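PDB 6TFO: copper-containing nitrite reductase, which probably catalyses the one-electron reduction of nitrite to nitric oxide at copper centres, with cytochrome c as the electron donor. Local coordinates for residues D85-R90 with L131-G136; F199-V204 with T351-F356. All coordinates share one frame; numbering follows the deposited sequence.

The two interactions illustrate how aromatic side chains join parts of the fold that share no backbone hydrogen bond, within one domain or between two. Interaction 1 lies within the N-terminal cupredoxin domain, whereas interaction 2 joins the two cupredoxin domains of the nitrite reductase core. They follow one another along the chain, on opposite sides of its centre: their own centres are about 45 Å apart and their nearest atoms about 30 Å. Both lie away from the copper sites, but on one side of each contact the sheet includes a strand that starts next to a copper ligand: strand 128-134 directly follows Met-127, and strand 277-283, the neighbour of strand 200-203, directly follows Met-276.

Interaction 1 (D85-R90 with L131-G136)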
# COMPACT_ATOMS: atom_id res chain seq x y z
N ASP C 85 -34.22 -13.47 -15.70
CA ASP C 85 -34.88 -14.65 -16.33
C ASP C 85 -35.92 -14.18 -17.36
O ASP C 85 -35.91 -14.74 -18.49
CB ASP C 85 -35.51 -15.57 -15.27
CG ASP C 85 -34.48 -16.40 -14.51
OD1 ASP C 85 -33.36 -16.57 -15.01
OD2 ASP C 85 -34.80 -16.86 -13.41
N GLN C 86 -36.73 -13.18 -17.00
CA GLN C 86 -37.97 -12.78 -17.71
C GLN C 86 -37.59 -12.10 -19.03
O GLN C 86 -38.48 -11.92 -19.86
CB GLN C 86 -38.83 -11.87 -16.84
CG GLN C 86 -39.17 -12.49 -15.49
CD GLN C 86 -37.99 -12.60 -14.55
OE1 GLN C 86 -36.92 -12.00 -14.73
NE2 GLN C 86 -38.17 -13.39 -13.50
N TYR C 87 -36.32 -11.71 -19.18
CA TYR C 87 -35.74 -11.05 -20.38
C TYR C 87 -34.77 -11.99 -21.09
O TYR C 87 -34.12 -11.57 -22.05
CB TYR C 87 -35.04 -9.75 -19.97
CG TYR C 87 -36.01 -8.66 -19.63
CD1 TYR C 87 -36.68 -7.98 -20.62
CD2 TYR C 87 -36.33 -8.34 -18.32
CE1 TYR C 87 -37.58 -6.98 -20.33
CE2 TYR C 87 -37.24 -7.35 -18.02
CZ TYR C 87 -37.88 -6.66 -19.03
OH TYR C 87 -38.77 -5.67 -18.76
N ALA C 88 -34.65 -13.24 -20.65
CA ALA C 88 -33.63 -14.18 -21.16
C ALA C 88 -32.31 -13.44 -21.41
O ALA C 88 -31.64 -13.75 -22.39
CB ALA C 88 -34.15 -14.81 -22.41
N ALA C 89 -31.96 -12.49 -20.55
CA ALA C 89 -30.75 -11.64 -20.64
C ALA C 89 -29.71 -12.14 -19.63
O ALA C 89 -30.10 -12.37 -18.47
CB ALA C 89 -31.12 -10.20 -20.35
N ARG C 90 -28.46 -12.31 -20.05
CA ARG C 90 -27.38 -12.66 -19.09
C ARG C 90 -26.03 -12.15 -19.61
O ARG C 90 -25.86 -12.00 -20.83
CB ARG C 90 -27.34 -14.17 -18.84
CG ARG C 90 -26.86 -15.00 -20.02
CD ARG C 90 -27.22 -16.47 -19.82
NE ARG C 90 -26.60 -16.99 -18.62
CZ ARG C 90 -27.17 -17.86 -17.78
NH1 ARG C 90 -28.38 -18.32 -18.01
NH2 ARG C 90 -26.54 -18.25 -16.70
N LEU C 131 -34.14 -5.39 -10.74
CA LEU C 131 -34.42 -4.47 -11.87
C LEU C 131 -35.85 -3.98 -11.71
O LEU C 131 -36.75 -4.82 -11.69
CB LEU C 131 -34.25 -5.24 -13.18
CG LEU C 131 -34.55 -4.46 -14.45
CD1 LEU C 131 -33.46 -3.43 -14.73
CD2 LEU C 131 -34.72 -5.41 -15.63
N GLN C 132 -36.07 -2.67 -11.56
CA GLN C 132 -37.45 -2.12 -11.55
C GLN C 132 -37.71 -1.38 -12.86
O GLN C 132 -37.05 -0.34 -13.09
CB GLN C 132 -37.73 -1.19 -10.37
CG GLN C 132 -39.14 -1.42 -9.86
CD GLN C 132 -39.70 -0.30 -9.03
OE1 GLN C 132 -39.00 0.62 -8.62
NE2 GLN C 132 -41.00 -0.40 -8.78
N VAL C 133 -38.65 -1.92 -13.64
CA VAL C 133 -39.16 -1.33 -14.92
C VAL C 133 -40.48 -0.61 -14.62
O VAL C 133 -41.48 -1.30 -14.31
CB VAL C 133 -39.31 -2.41 -15.99
CG1 VAL C 133 -39.66 -1.80 -17.34
CG2 VAL C 133 -38.07 -3.28 -16.11
N VAL C 134 -40.47 0.71 -14.71
CA VAL C 134 -41.55 1.65 -14.29
C VAL C 134 -42.24 2.16 -15.54
O VAL C 134 -41.60 2.41 -16.56
CB VAL C 134 -40.93 2.79 -13.46
CG1 VAL C 134 -41.68 4.10 -13.62
CG2 VAL C 134 -40.82 2.39 -12.00
N PRO C 135 -43.58 2.34 -15.52
CA PRO C 135 -44.29 2.87 -16.69
C PRO C 135 -43.92 4.34 -16.90
O PRO C 135 -43.44 4.99 -15.97
CB PRO C 135 -45.77 2.66 -16.35
CG PRO C 135 -45.79 2.72 -14.84
CD PRO C 135 -44.50 2.06 -14.41
N GLY C 136 -44.12 4.83 -18.13
CA GLY C 136 -43.96 6.25 -18.48
C GLY C 136 -42.51 6.62 -18.75
O GLY C 136 -41.62 5.81 -18.47
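Tyr-87 reaches from a turn at the margin of a cupredoxin beta-sandwich to Leu-131 and Val-133 of strand 128-134, an example of a long side chain joining parts of a sheet that share no backbone hydrogen bond. The turn leads from strand 83-84 into the outermost strand 89-90, where Ala-88 and Ala-89 form a G1 beta bulge; Ala-88 N is bonded to Asp-85 O at 2.9 Å. The packed part of the contact is small and apolar. With CG of Tyr-87 anti to its carbonyl carbon (chi1 -74°), the ring is sent inward, and CE2 lies 4.0 Å from Leu-131 CD2, the two side chains crossing at about a right angle. Val-133 comes from the opposite direction, and the two methyls, Leu-131 CD2 and Val-133 CG2, both meet the ring obliquely. Phe-105, from the facing sheet, and Phe-113, edge-to-face, pack against the same ring, whose hydroxyl is hydrogen-bonded to the backbone N of Lys-109.

The outer side is quite different: Tyr-87 is itself partly exposed, rising from a solvent-facing turn, whereas Leu-131 and Val-133 are buried in the sheet. The buried end of the arrangement is the CG2 branch of Val-133, which sits beside the backbone N of its own residue and touches Tyr-87 OH at 3.6 Å.

Interaction 2 (F199-V204 with T351-F356); sequences FLRVRV and TVRIFF
Phe-355 meets Phe-199 and Arg-201 where two beta-sandwich cupredoxin domains pack together, strand 351-360 of one against strand 200-203 of the other. No hydrogen bond spans the pair, and side chains alone bridge the backbones. Phe-199 CZ stands 3.6 Å above the plane of the Phe-355 ring, over its centre, and Phe-199 CE2 is 3.6 Å from Phe-355 CG. The ring planes are inclined at 54°, so the two rings meet obliquely. Arg-201 contributes the other approach: its chain, extended from CG to NE (chi3 -170°), carries the guanidinium to the far rim of the ring, where Phe-355 CZ lies over one guanidinium face, 4.1 Å from Arg-201 NH2, with the planes 84° apart. Glu-294 forms salt bridges with both Arg-201 and Arg-353, and so is likely to offset their like charges; Glu-283 is a second carboxylate partner of Arg-201. Replacing Phe-355 with an alanine would probably open a gap beneath Phe-199 and leave the Arg-201 guanidinium without its aromatic neighbour. On the opposite face of the Phe-355 ring, Arg-353 CG lies 4.2 Å from the ring plane, offset toward the rim.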
# COMPACT_ATOMS: atom_id res chain seq x y z
N PHE C 199 -20.41 31.03 -34.36
CA PHE C 199 -20.03 30.74 -35.77
C PHE C 199 -19.80 32.08 -36.50
O PHE C 199 -20.74 32.85 -36.67
CB PHE C 199 -21.09 29.88 -36.46
CG PHE C 199 -20.66 29.31 -37.79
CD1 PHE C 199 -20.66 30.09 -38.94
CD2 PHE C 199 -20.26 27.98 -37.89
CE1 PHE C 199 -20.27 29.56 -40.16
CE2 PHE C 199 -19.87 27.45 -39.11
CZ PHE C 199 -19.87 28.24 -40.24
N LEU C 200 -18.56 32.36 -36.87
CA LEU C 200 -18.17 33.59 -37.59
C LEU C 200 -18.13 33.28 -39.09
O LEU C 200 -17.51 32.28 -39.49
CB LEU C 200 -16.82 34.07 -37.07
CG LEU C 200 -16.72 34.23 -35.55
CD1 LEU C 200 -15.32 34.67 -35.15
CD2 LEU C 200 -17.77 35.22 -35.05
N ARG C 201 -18.83 34.10 -39.87
CA ARG C 201 -19.04 33.90 -41.33
C ARG C 201 -18.72 35.22 -42.03
O ARG C 201 -19.41 36.23 -41.78
CB ARG C 201 -20.48 33.45 -41.61
CG ARG C 201 -20.66 32.75 -42.95
CD ARG C 201 -21.96 31.98 -43.00
NE ARG C 201 -22.05 31.12 -44.18
CZ ARG C 201 -22.82 30.04 -44.28
NH1 ARG C 201 -23.57 29.63 -43.26
NH2 ARG C 201 -22.82 29.34 -45.40
N VAL C 202 -17.64 35.22 -42.81
CA VAL C 202 -17.22 36.37 -43.64
C VAL C 202 -16.95 35.87 -45.07
O VAL C 202 -17.08 34.64 -45.34
CB VAL C 202 -15.99 37.05 -43.01
CG1 VAL C 202 -16.31 37.58 -41.62
CG2 VAL C 202 -14.76 36.14 -42.99
N ARG C 203 -16.65 36.81 -45.96
CA ARG C 203 -16.31 36.55 -47.38
C ARG C 203 -14.80 36.77 -47.51
O ARG C 203 -14.30 37.69 -46.84
CB ARG C 203 -17.17 37.49 -48.23
CG ARG C 203 -16.86 37.46 -49.71
CD ARG C 203 -17.15 38.82 -50.33
NE ARG C 203 -17.24 38.73 -51.78
CZ ARG C 203 -16.19 38.70 -52.61
NH1 ARG C 203 -14.95 38.81 -52.16
NH2 ARG C 203 -16.39 38.60 -53.90
N VAL C 204 -14.08 35.96 -48.29
CA VAL C 204 -12.64 36.22 -48.56
C VAL C 204 -12.51 37.67 -49.04
O VAL C 204 -13.46 38.17 -49.71
CB VAL C 204 -12.01 35.22 -49.55
CG1 VAL C 204 -12.64 35.27 -50.95
CG2 VAL C 204 -10.49 35.40 -49.61
N THR C 351 -30.86 18.51 -48.80
CA THR C 351 -29.39 18.44 -48.70
C THR C 351 -28.98 19.19 -47.43
O THR C 351 -29.43 20.33 -47.24
CB THR C 351 -28.70 19.02 -49.94
OG1 THR C 351 -29.23 20.34 -50.05
CG2 THR C 351 -28.93 18.19 -51.19
N VAL C 352 -28.19 18.53 -46.59
CA VAL C 352 -27.74 19.02 -45.26
C VAL C 352 -26.23 19.23 -45.33
O VAL C 352 -25.52 18.34 -45.88
CB VAL C 352 -28.12 18.00 -44.17
CG1 VAL C 352 -27.48 18.36 -42.84
CG2 VAL C 352 -29.63 17.87 -44.05
N ARG C 353 -25.76 20.37 -44.83
CA ARG C 353 -24.31 20.61 -44.63
C ARG C 353 -24.03 20.69 -43.12
O ARG C 353 -24.70 21.47 -42.42
CB ARG C 353 -23.82 21.89 -45.33
CG ARG C 353 -22.44 22.31 -44.85
CD ARG C 353 -21.73 23.26 -45.78
NE ARG C 353 -22.62 24.31 -46.20
CZ ARG C 353 -22.91 24.62 -47.45
NH1 ARG C 353 -23.75 25.60 -47.70
NH2 ARG C 353 -22.34 23.98 -48.46
N ILE C 354 -23.03 19.94 -42.65
CA ILE C 354 -22.48 20.07 -41.26
C ILE C 354 -21.08 20.69 -41.35
O ILE C 354 -20.19 20.08 -41.97
CB ILE C 354 -22.45 18.71 -40.55
CG1 ILE C 354 -23.83 18.03 -40.56
CG2 ILE C 354 -21.90 18.88 -39.14
CD1 ILE C 354 -23.84 16.62 -40.02
N PHE C 355 -20.92 21.89 -40.78
CA PHE C 355 -19.61 22.46 -40.40
C PHE C 355 -19.16 21.77 -39.10
O PHE C 355 -19.78 22.01 -38.04
CB PHE C 355 -19.69 23.97 -40.19
CG PHE C 355 -20.14 24.73 -41.41
CD1 PHE C 355 -19.26 24.96 -42.45
CD2 PHE C 355 -21.42 25.21 -41.50
CE1 PHE C 355 -19.68 25.66 -43.57
CE2 PHE C 355 -21.83 25.92 -42.62
CZ PHE C 355 -20.96 26.14 -43.65
N PHE C 356 -18.15 20.90 -39.20
CA PHE C 356 -17.65 20.05 -38.09
C PHE C 356 -16.19 20.39 -37.82
O PHE C 356 -15.35 20.21 -38.72
CB PHE C 356 -17.78 18.56 -38.40
CG PHE C 356 -17.25 17.69 -37.29
CD1 PHE C 356 -17.94 17.55 -36.11
CD2 PHE C 356 -16.03 17.04 -37.42
CE1 PHE C 356 -17.44 16.75 -35.08
CE2 PHE C 356 -15.52 16.26 -36.40
CZ PHE C 356 -16.22 16.12 -35.23